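Local coordinates for gamma-glutamyltranspeptidase (Ggt) (Helicobacter pylori 26695, PDB 5BPK), which probably transfers the gamma-glutamyl group of glutathione and related compounds to water or to acceptor amino acids, as an Ntn-hydrolase, at residues N39-K47 and N62-L71; S72-L80 and G94-I105. One frame throughout, in Å; residues are numbered along the deposited sequence.

Contact 1 (N39-K47 and N62-L71); sequences NEMDDFSIK and NAIEANKRPL. With 4UD ((2S)-amino[(5S)-4,5-dihydro-1,2-oxazol-5-yl]acetic acid), chain O.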
loop_
_atom_site.group_PDB
_atom_site.type_symbol
_atom_site.label_atom_id
_atom_site.label_comp_id
_atom_site.label_asym_id
_atom_site.label_seq_id
_atom_site.Cartn_x
_atom_site.Cartn_y
_atom_site.Cartn_z
ATOM N N ASN B 39 9.660 8.722 -3.066
ATOM C CA ASN B 39 10.577 8.182 -4.079
ATOM C C ASN B 39 9.867 7.121 -4.925
ATOM O O ASN B 39 10.397 6.035 -5.204
ATOM C CB ASN B 39 11.943 7.747 -3.499
ATOM C CG ASN B 39 11.861 6.643 -2.446
ATOM O OD1 ASN B 39 10.794 6.268 -1.979
ATOM N ND2 ASN B 39 13.028 6.139 -2.050
ATOM N N GLU B 40 8.652 7.465 -5.350
ATOM C CA GLU B 40 7.829 6.537 -6.120
ATOM C C GLU B 40 8.385 6.259 -7.519
ATOM O O GLU B 40 7.978 5.285 -8.158
ATOM C CB GLU B 40 6.379 7.032 -6.232
ATOM C CG GLU B 40 5.328 5.968 -5.963
ATOM C CD GLU B 40 5.247 5.611 -4.483
ATOM O OE1 GLU B 40 4.982 6.522 -3.646
ATOM O OE2 GLU B 40 5.454 4.429 -4.159
ATOM N N MET B 41 9.306 7.085 -8.010
ATOM C CA MET B 41 9.893 6.802 -9.333
ATOM C C MET B 41 10.634 5.470 -9.382
ATOM O O MET B 41 10.741 4.883 -10.449
ATOM C CB MET B 41 10.800 7.941 -9.814
ATOM C CG MET B 41 10.063 9.271 -10.005
ATOM S SD MET B 41 8.819 9.277 -11.331
ATOM C CE MET B 41 9.876 9.341 -12.789
ATOM N N ASP B 42 11.124 4.981 -8.242
ATOM C CA ASP B 42 11.771 3.653 -8.180
ATOM C C ASP B 42 10.806 2.471 -8.411
ATOM O O ASP B 42 11.239 1.325 -8.532
ATOM C CB ASP B 42 12.506 3.454 -6.845
ATOM C CG ASP B 42 13.416 2.229 -6.857
ATOM O OD1 ASP B 42 14.420 2.249 -7.608
ATOM O OD2 ASP B 42 13.117 1.244 -6.134
ATOM N N ASP B 43 9.504 2.726 -8.410
ATOM C CA ASP B 43 8.548 1.680 -8.757
ATOM C C ASP B 43 8.412 1.478 -10.265
ATOM O O ASP B 43 7.800 0.503 -10.686
ATOM C CB ASP B 43 7.186 1.943 -8.125
ATOM C CG ASP B 43 7.111 1.504 -6.670
ATOM O OD1 ASP B 43 8.079 0.921 -6.135
ATOM O OD2 ASP B 43 6.058 1.755 -6.059
ATOM N N PHE B 44 8.961 2.387 -11.067
ATOM C CA PHE B 44 9.165 2.120 -12.505
ATOM C C PHE B 44 10.314 1.139 -12.691
ATOM O O PHE B 44 11.193 1.015 -11.833
ATOM C CB PHE B 44 9.525 3.388 -13.284
ATOM C CG PHE B 44 8.361 4.308 -13.556
ATOM C CD1 PHE B 44 7.362 3.937 -14.446
ATOM C CD2 PHE B 44 8.281 5.559 -12.945
ATOM C CE1 PHE B 44 6.298 4.780 -14.721
ATOM C CE2 PHE B 44 7.226 6.414 -13.224
ATOM C CZ PHE B 44 6.225 6.020 -14.108
ATOM N N SER B 45 10.323 0.473 -13.838
ATOM C CA SER B 45 11.537 -0.169 -14.317
ATOM C C SER B 45 12.398 0.936 -14.915
ATOM O O SER B 45 12.038 1.528 -15.938
ATOM C CB SER B 45 11.232 -1.253 -15.349
ATOM O OG SER B 45 12.436 -1.826 -15.826
ATOM N N ILE B 46 13.518 1.236 -14.258
ATOM C CA ILE B 46 14.409 2.310 -14.701
ATOM C C ILE B 46 15.437 1.839 -15.746
ATOM O O ILE B 46 16.090 2.657 -16.390
ATOM C CB ILE B 46 15.098 3.015 -13.501
ATOM C CG1 ILE B 46 16.087 2.091 -12.776
ATOM C CG2 ILE B 46 14.038 3.541 -12.523
ATOM C CD1 ILE B 46 16.800 2.770 -11.637
ATOM N N LYS B 47 15.535 0.517 -15.892
ATOM C CA LYS B 47 16.363 -0.165 -16.880
ATOM C C LYS B 47 15.842 -1.610 -16.986
ATOM O O LYS B 47 15.557 -2.232 -15.958
ATOM C CB LYS B 47 17.827 -0.157 -16.426
ATOM C CG LYS B 47 18.799 -0.818 -17.403
ATOM C CD LYS B 47 20.235 -0.717 -16.924
ATOM C CE LYS B 47 21.172 -1.550 -17.786
ATOM N NZ LYS B 47 22.592 -1.307 -17.426
ATOM N N ASN B 62 6.300 -1.376 -17.743
ATOM C CA ASN B 62 6.495 -0.468 -16.601
ATOM C C ASN B 62 7.695 0.477 -16.763
ATOM O O ASN B 62 8.295 0.935 -15.774
ATOM C CB ASN B 62 6.608 -1.278 -15.306
ATOM C CG ASN B 62 6.544 -0.401 -14.056
ATOM O OD1 ASN B 62 5.797 0.599 -13.995
ATOM N ND2 ASN B 62 7.325 -0.778 -13.044
ATOM N N ALA B 63 8.038 0.784 -18.012
ATOM C CA ALA B 63 9.048 1.798 -18.299
ATOM C C ALA B 63 8.513 3.209 -18.015
ATOM O O ALA B 63 7.295 3.467 -18.010
ATOM C CB ALA B 63 9.512 1.692 -19.768
ATOM N N ILE B 64 9.431 4.137 -17.822
ATOM C CA ILE B 64 9.075 5.524 -17.555
ATOM C C ILE B 64 8.608 6.228 -18.829
ATOM O O ILE B 64 9.226 6.087 -19.890
ATOM C CB ILE B 64 10.281 6.316 -16.987
ATOM C CG1 ILE B 64 10.727 5.733 -15.645
ATOM C CG2 ILE B 64 9.928 7.801 -16.863
ATOM C CD1 ILE B 64 12.089 6.215 -15.180
ATOM N N GLU B 65 7.499 6.948 -18.713
ATOM C CA GLU B 65 7.036 7.911 -19.721
ATOM C C GLU B 65 6.455 9.112 -18.978
ATOM O O GLU B 65 5.913 8.961 -17.873
ATOM C CB GLU B 65 5.933 7.319 -20.609
ATOM C CG GLU B 65 6.396 6.727 -21.919
ATOM C CD GLU B 65 5.245 6.469 -22.881
ATOM O OE1 GLU B 65 4.853 7.382 -23.654
ATOM O OE2 GLU B 65 4.733 5.347 -22.870
ATOM N N ALA B 66 6.536 10.293 -19.580
ATOM C CA ALA B 66 5.961 11.487 -18.957
ATOM C C ALA B 66 4.492 11.240 -18.641
ATOM O O ALA B 66 3.778 10.649 -19.456
ATOM C CB ALA B 66 6.123 12.707 -19.863
ATOM N N ASN B 67 4.083 11.658 -17.437
ATOM C CA ASN B 67 2.702 11.534 -16.910
ATOM C C ASN B 67 2.246 10.134 -16.515
ATOM O O ASN B 67 1.159 9.980 -15.951
ATOM C CB ASN B 67 1.662 12.134 -17.864
ATOM C CG ASN B 67 1.824 13.610 -18.044
ATOM O OD1 ASN B 67 2.162 14.325 -17.097
ATOM N ND2 ASN B 67 1.559 14.096 -19.266
ATOM N N LYS B 68 3.054 9.119 -16.804
ATOM C CA LYS B 68 2.669 7.729 -16.529
ATOM C C LYS B 68 2.764 7.447 -15.022
ATOM O O LYS B 68 3.599 8.001 -14.331
ATOM C CB LYS B 68 3.579 6.785 -17.310
ATOM C CG LYS B 68 3.212 5.304 -17.299
ATOM C CD LYS B 68 4.080 4.547 -18.291
ATOM C CE LYS B 68 3.919 3.044 -18.232
ATOM N NZ LYS B 68 4.987 2.366 -19.024
ATOM N N ARG B 69 1.899 6.572 -14.525
ATOM C CA ARG B 69 1.897 6.214 -13.108
ATOM C C ARG B 69 2.724 4.944 -12.918
ATOM O O ARG B 69 2.485 3.958 -13.596
ATOM C CB ARG B 69 0.452 6.001 -12.647
ATOM C CG ARG B 69 -0.416 7.268 -12.738
ATOM C CD ARG B 69 -1.928 6.997 -12.597
ATOM N NE ARG B 69 -2.645 8.152 -13.153
ATOM C CZ ARG B 69 -3.265 9.104 -12.459
ATOM N NH1 ARG B 69 -3.403 9.029 -11.145
ATOM N NH2 ARG B 69 -3.791 10.128 -13.109
ATOM N N PRO B 70 3.693 4.959 -11.988
ATOM C CA PRO B 70 4.525 3.770 -11.813
ATOM C C PRO B 70 3.731 2.604 -11.246
ATOM O O PRO B 70 2.876 2.805 -10.376
ATOM C CB PRO B 70 5.590 4.224 -10.812
ATOM C CG PRO B 70 4.990 5.391 -10.112
ATOM C CD PRO B 70 4.129 6.069 -11.120
ATOM N N LEU B 71 4.022 1.398 -11.732
ATOM C CA LEU B 71 3.329 0.207 -11.272
ATOM C C LEU B 71 3.463 0.033 -9.761
ATOM O O LEU B 71 4.552 0.146 -9.218
ATOM C CB LEU B 71 3.869 -1.038 -11.969
ATOM C CG LEU B 71 3.141 -2.348 -11.673
ATOM C CD1 LEU B 71 1.753 -2.329 -12.274
ATOM C CD2 LEU B 71 3.947 -3.540 -12.174
HETATM C C3 4UD O . 4.597 0.332 0.571
HETATM C C4 4UD O . 4.502 0.610 -1.629
HETATM C C5 4UD O . 5.408 1.007 -0.478
HETATM C C6 4UD O . 5.188 0.475 -2.997
HETATM C C8 4UD O . 4.095 0.171 -3.997
HETATM O O9 4UD O . 3.416 1.052 -4.466
HETATM O O10 4UD O . 3.854 -1.105 -4.378
HETATM N N7 4UD O . 5.827 1.741 -3.383
HETATM O O2 4UD O . 3.981 -0.671 -1.283
HETATM N N1 4UD O . 3.844 -0.574 0.041
HETATM O O HOH W 1 12.263 3.481 -17.947
#

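Contact 2 (S72-L80 and G94-I105); sequences SSMSPTIVL and GSRIITTVLQVI. With 4UD ((2S)-amino[(5S)-4,5-dihydro-1,2-oxazol-5-yl]acetic acid), chain O.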
loop_
_atom_site.group_PDB
_atom_site.type_symbol
_atom_site.label_atom_id
_atom_site.label_comp_id
_atom_site.label_asym_id
_atom_site.label_seq_id
_atom_site.Cartn_x
_atom_site.Cartn_y
_atom_site.Cartn_z
ATOM N N SER B 72 2.341 -0.276 -9.118
ATOM C CA SER B 72 2.295 -0.559 -7.684
ATOM C C SER B 72 1.984 -2.039 -7.419
ATOM O O SER B 72 1.515 -2.763 -8.300
ATOM C CB SER B 72 1.203 0.294 -7.034
ATOM O OG SER B 72 1.215 0.182 -5.609
ATOM N N SER B 73 2.247 -2.457 -6.185
ATOM C CA SER B 73 1.782 -3.736 -5.644
ATOM C C SER B 73 0.681 -3.555 -4.605
ATOM O O SER B 73 0.181 -4.537 -4.054
ATOM C CB SER B 73 2.946 -4.484 -4.981
ATOM O OG SER B 73 3.995 -4.766 -5.886
ATOM N N MET B 74 0.316 -2.307 -4.315
ATOM C CA MET B 74 -0.686 -2.033 -3.272
ATOM C C MET B 74 -2.036 -2.674 -3.608
ATOM O O MET B 74 -2.525 -2.587 -4.749
ATOM C CB MET B 74 -0.818 -0.533 -2.990
ATOM C CG MET B 74 0.454 0.054 -2.333
ATOM S SD MET B 74 0.355 1.760 -1.777
ATOM C CE MET B 74 0.469 2.681 -3.307
ATOM N N SER B 75 -2.599 -3.341 -2.608
ATOM C CA SER B 75 -3.765 -4.200 -2.781
ATOM C C SER B 75 -4.862 -3.900 -1.760
ATOM O O SER B 75 -5.329 -4.811 -1.059
ATOM C CB SER B 75 -3.350 -5.659 -2.634
ATOM O OG SER B 75 -2.316 -5.992 -3.535
ATOM N N PRO B 76 -5.281 -2.625 -1.663
ATOM C CA PRO B 76 -6.417 -2.376 -0.776
ATOM C C PRO B 76 -7.599 -3.159 -1.303
ATOM O O PRO B 76 -7.868 -3.142 -2.509
ATOM C CB PRO B 76 -6.630 -0.868 -0.866
ATOM C CG PRO B 76 -6.056 -0.474 -2.208
ATOM C CD PRO B 76 -4.894 -1.424 -2.427
ATOM N N THR B 77 -8.258 -3.893 -0.416
ATOM C CA THR B 77 -9.235 -4.903 -0.808
ATOM C C THR B 77 -10.450 -4.896 0.103
ATOM O O THR B 77 -10.349 -4.690 1.320
ATOM C CB THR B 77 -8.572 -6.303 -0.814
ATOM O OG1 THR B 77 -7.457 -6.289 -1.723
ATOM C CG2 THR B 77 -9.547 -7.418 -1.231
ATOM N N ILE B 78 -11.594 -5.169 -0.508
ATOM C CA ILE B 78 -12.838 -5.411 0.203
ATOM C C ILE B 78 -13.382 -6.755 -0.286
ATOM O O ILE B 78 -13.444 -7.004 -1.494
ATOM C CB ILE B 78 -13.865 -4.286 -0.037
ATOM C CG1 ILE B 78 -13.339 -2.964 0.529
ATOM C CG2 ILE B 78 -15.209 -4.652 0.577
ATOM C CD1 ILE B 78 -14.171 -1.749 0.152
ATOM N N VAL B 79 -13.749 -7.620 0.652
ATOM C CA VAL B 79 -14.386 -8.888 0.326
ATOM C C VAL B 79 -15.852 -8.770 0.709
ATOM O O VAL B 79 -16.175 -8.289 1.800
ATOM C CB VAL B 79 -13.731 -10.077 1.059
ATOM C CG1 VAL B 79 -14.385 -11.399 0.663
ATOM C CG2 VAL B 79 -12.235 -10.129 0.751
ATOM N N LEU B 80 -16.727 -9.196 -0.199
ATOM C CA LEU B 80 -18.173 -9.147 0.017
ATOM C C LEU B 80 -18.744 -10.541 0.133
ATOM O O LEU B 80 -18.264 -11.477 -0.500
ATOM C CB LEU B 80 -18.878 -8.423 -1.139
ATOM C CG LEU B 80 -18.330 -7.041 -1.495
ATOM C CD1 LEU B 80 -18.979 -6.524 -2.789
ATOM C CD2 LEU B 80 -18.531 -6.055 -0.350
ATOM N N GLY B 94 5.579 -3.427 -0.114
ATOM C CA GLY B 94 6.025 -3.502 -1.506
ATOM C C GLY B 94 5.599 -4.805 -2.157
ATOM O O GLY B 94 4.430 -5.136 -2.178
ATOM N N SER B 95 6.563 -5.553 -2.685
ATOM C CA SER B 95 6.264 -6.832 -3.320
ATOM C C SER B 95 5.525 -7.823 -2.400
ATOM O O SER B 95 4.792 -8.690 -2.885
ATOM C CB SER B 95 7.559 -7.470 -3.781
ATOM O OG SER B 95 8.428 -7.601 -2.665
ATOM N N ARG B 96 5.712 -7.705 -1.087
ATOM C CA ARG B 96 5.083 -8.633 -0.138
ATOM C C ARG B 96 3.602 -8.330 0.108
ATOM O O ARG B 96 2.913 -9.133 0.716
ATOM C CB ARG B 96 5.831 -8.658 1.207
ATOM C CG ARG B 96 7.075 -9.523 1.234
ATOM C CD ARG B 96 8.240 -8.966 0.457
ATOM N NE ARG B 96 8.724 -7.693 0.982
ATOM C CZ ARG B 96 9.828 -7.076 0.555
ATOM N NH1 ARG B 96 10.593 -7.622 -0.390
ATOM N NH2 ARG B 96 10.180 -5.918 1.089
ATOM N N ILE B 97 3.105 -7.193 -0.373
ATOM C CA ILE B 97 1.712 -6.817 -0.123
ATOM C C ILE B 97 0.755 -7.889 -0.627
ATOM O O ILE B 97 -0.159 -8.306 0.096
ATOM C CB ILE B 97 1.345 -5.479 -0.771
ATOM C CG1 ILE B 97 2.087 -4.347 -0.061
ATOM C CG2 ILE B 97 -0.181 -5.250 -0.702
ATOM C CD1 ILE B 97 1.910 -3.010 -0.712
ATOM N N ILE B 98 0.971 -8.327 -1.870
ATOM C CA ILE B 98 0.022 -9.201 -2.544
ATOM C C ILE B 98 -0.123 -10.487 -1.756
ATOM O O ILE B 98 -1.244 -10.961 -1.500
ATOM C CB ILE B 98 0.466 -9.522 -3.981
ATOM C CG1 ILE B 98 0.555 -8.231 -4.798
ATOM C CG2 ILE B 98 -0.490 -10.514 -4.623
ATOM C CD1 ILE B 98 1.281 -8.387 -6.095
ATOM N N THR B 99 1.011 -11.038 -1.331
ATOM C CA THR B 99 0.982 -12.317 -0.636
ATOM C C THR B 99 0.469 -12.171 0.813
ATOM O O THR B 99 -0.254 -13.040 1.314
ATOM C CB THR B 99 2.366 -13.000 -0.692
ATOM O OG1 THR B 99 3.354 -12.163 -0.082
ATOM C CG2 THR B 99 2.763 -13.306 -2.158
ATOM N N THR B 100 0.796 -11.054 1.469
ATOM C CA THR B 100 0.278 -10.788 2.810
ATOM C C THR B 100 -1.253 -10.719 2.798
ATOM O O THR B 100 -1.916 -11.383 3.600
ATOM C CB THR B 100 0.866 -9.480 3.384
ATOM O OG1 THR B 100 2.220 -9.718 3.803
ATOM C CG2 THR B 100 0.061 -8.970 4.569
ATOM N N VAL B 101 -1.804 -9.951 1.858
ATOM C CA VAL B 101 -3.257 -9.766 1.816
ATOM C C VAL B 101 -3.972 -11.096 1.474
ATOM O O VAL B 101 -4.980 -11.441 2.085
ATOM C CB VAL B 101 -3.652 -8.613 0.850
ATOM C CG1 VAL B 101 -5.155 -8.566 0.638
ATOM C CG2 VAL B 101 -3.145 -7.258 1.395
ATOM N N LEU B 102 -3.423 -11.834 0.506
ATOM C CA LEU B 102 -3.917 -13.167 0.136
ATOM C C LEU B 102 -4.045 -14.082 1.354
ATOM O O LEU B 102 -5.049 -14.767 1.536
ATOM C CB LEU B 102 -2.945 -13.793 -0.896
ATOM C CG LEU B 102 -3.006 -15.231 -1.417
ATOM C CD1 LEU B 102 -2.560 -16.254 -0.414
ATOM C CD2 LEU B 102 -4.389 -15.529 -1.935
ATOM N N GLN B 103 -3.014 -14.085 2.188
ATOM C CA GLN B 103 -2.958 -14.987 3.321
ATOM C C GLN B 103 -4.013 -14.636 4.368
ATOM O O GLN B 103 -4.682 -15.529 4.895
ATOM C CB GLN B 103 -1.531 -15.039 3.898
ATOM C CG GLN B 103 -0.602 -15.855 3.005
ATOM C CD GLN B 103 0.858 -15.756 3.371
ATOM O OE1 GLN B 103 1.376 -16.587 4.141
ATOM N NE2 GLN B 103 1.544 -14.732 2.836
ATOM N N VAL B 104 -4.196 -13.347 4.638
ATOM C CA VAL B 104 -5.206 -12.920 5.612
ATOM C C VAL B 104 -6.594 -13.350 5.143
ATOM O O VAL B 104 -7.378 -13.927 5.909
ATOM C CB VAL B 104 -5.156 -11.400 5.877
ATOM C CG1 VAL B 104 -6.324 -10.953 6.768
ATOM C CG2 VAL B 104 -3.821 -11.016 6.507
ATOM N N ILE B 105 -6.885 -13.095 3.870
ATOM C CA ILE B 105 -8.170 -13.479 3.303
ATOM C C ILE B 105 -8.405 -14.998 3.360
ATOM O O ILE B 105 -9.480 -15.453 3.764
ATOM C CB ILE B 105 -8.328 -12.966 1.854
ATOM C CG1 ILE B 105 -8.369 -11.437 1.846
ATOM C CG2 ILE B 105 -9.596 -13.557 1.220
ATOM C CD1 ILE B 105 -8.350 -10.824 0.465
HETATM C C3 4UD O . 4.597 0.332 0.571
HETATM C C4 4UD O . 4.502 0.610 -1.629
HETATM C C5 4UD O . 5.408 1.007 -0.478
HETATM C C6 4UD O . 5.188 0.475 -2.997
HETATM C C8 4UD O . 4.095 0.171 -3.997
HETATM O O9 4UD O . 3.416 1.052 -4.466
HETATM O O10 4UD O . 3.854 -1.105 -4.378
HETATM N N7 4UD O . 5.827 1.741 -3.383
HETATM O O2 4UD O . 3.981 -0.671 -1.283
HETATM N N1 4UD O . 3.844 -0.574 0.041
#

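Contact 1 (N39-K47 and N62-L71)
One side of the inhibitor pocket, which probably takes the gamma-glutamyl group, is carried by the 3-10 turn 40-43; the residues of 62-71 pack behind it. Phe-44 lies in the middle. Its ring is sandwiched: Pro-70 CB and Ile-64 CA make CH-pi contacts on opposite faces, the second nearer the ring's margin. Pro-70 CB is 3.6 Å from the ring centroid of Phe-44. CG of Phe-44 is turned away from its own carbonyl carbon (chi1 -76°), which sends the ring between these two residues. Asn-62 O and Lys-68 O lie at the ring edge.

Asn-62 makes the direct polar links between the segments. Its ND2 points at a lone pair of Asp-43 O, within its carbonyl plane, at 2.7 Å. Its OD1 accepts from Leu-71 N at 3.0 Å, so both ends of the amide are used and its rotation is fixed. Asn-62 O takes the bond from Ser-45 N at 2.8 Å. A water bridges Ser-45 O and Ile-64 N.

At the ligand end, Asp-43 OD2 accepts from 4UD N7 at 2.7 Å. Glu-40 OE2 makes a weak bond to the same nitrogen. Both carboxylates also form salt bridges to Arg-103 of the neighbouring chain. The contact is buried against that chain, in the long loop region between strands 13-19 and 77-81.

Contact 2 (S72-L80 and G94-I105)
Strand 77-80 and helix 96-105 run nearly parallel, 24° apart, with their axes 11.0 Å from each other at closest approach. Ser-73 CB lies against Gly-94 O, 3.2 Å away. Ile-97 packs between Ser-73, Met-74 and the inhibitor. Its CG2 lies 3.4 Å from Ser-73 O, and its CD1 reaches 4UD O2 at 3.2 Å. With CG1 anti to the carbonyl carbon (chi1 -68°), CG2 faces the backbone of Ser-73 and Ser-75, and CD1 meets Met-74 and the ligand ring.

The Ser-72 and Ser-73 pair grips the inhibitor's carboxylate. Ser-72 OG donates to 4UD O9 at 2.6 Å, and Ser-73 N donates to 4UD O10 at 2.8 Å, nearly straight at 169°. Ser-72 OG also accepts from Met-74 N, which makes an ST turn and positions the hydroxyl.

Helix 96-109 packs on the sheet that includes strand 77-81, a helix-on-sheet layer of the Ntn-hydrolase fold. Val-101 CG1 approaches Thr-77 OG1, which donates to Ser-75 O and is also bonded to Ser-278 of the neighbouring chain. Ile-105 CD1 touches both Thr-77 CG2 and Val-79 CG2, each at 4.0 Å. Strand 77-80 also pairs antiparallel with a strand of the neighbouring chain.

In the fold
From the N-terminal Thr-1, the chain forms the antiparallel pair 2-8 and 13-19, then enters a long region without strands. Contact 1 closes a loop of that region by bringing 62-71 back against 39-47. Contact 2 opens at the next residue, and its first segment leads into strand 77-81. The chain then returns along strand 84-89 and passes through Gly-94 and Ser-95 into helix 96-109; this segment closes contact 2. The two contacts follow in series and neither nest nor cross. Their centres are about 21 Å apart, yet both border 4UD. Together they join the loop region and the helix-on-sheet layer around one pocket.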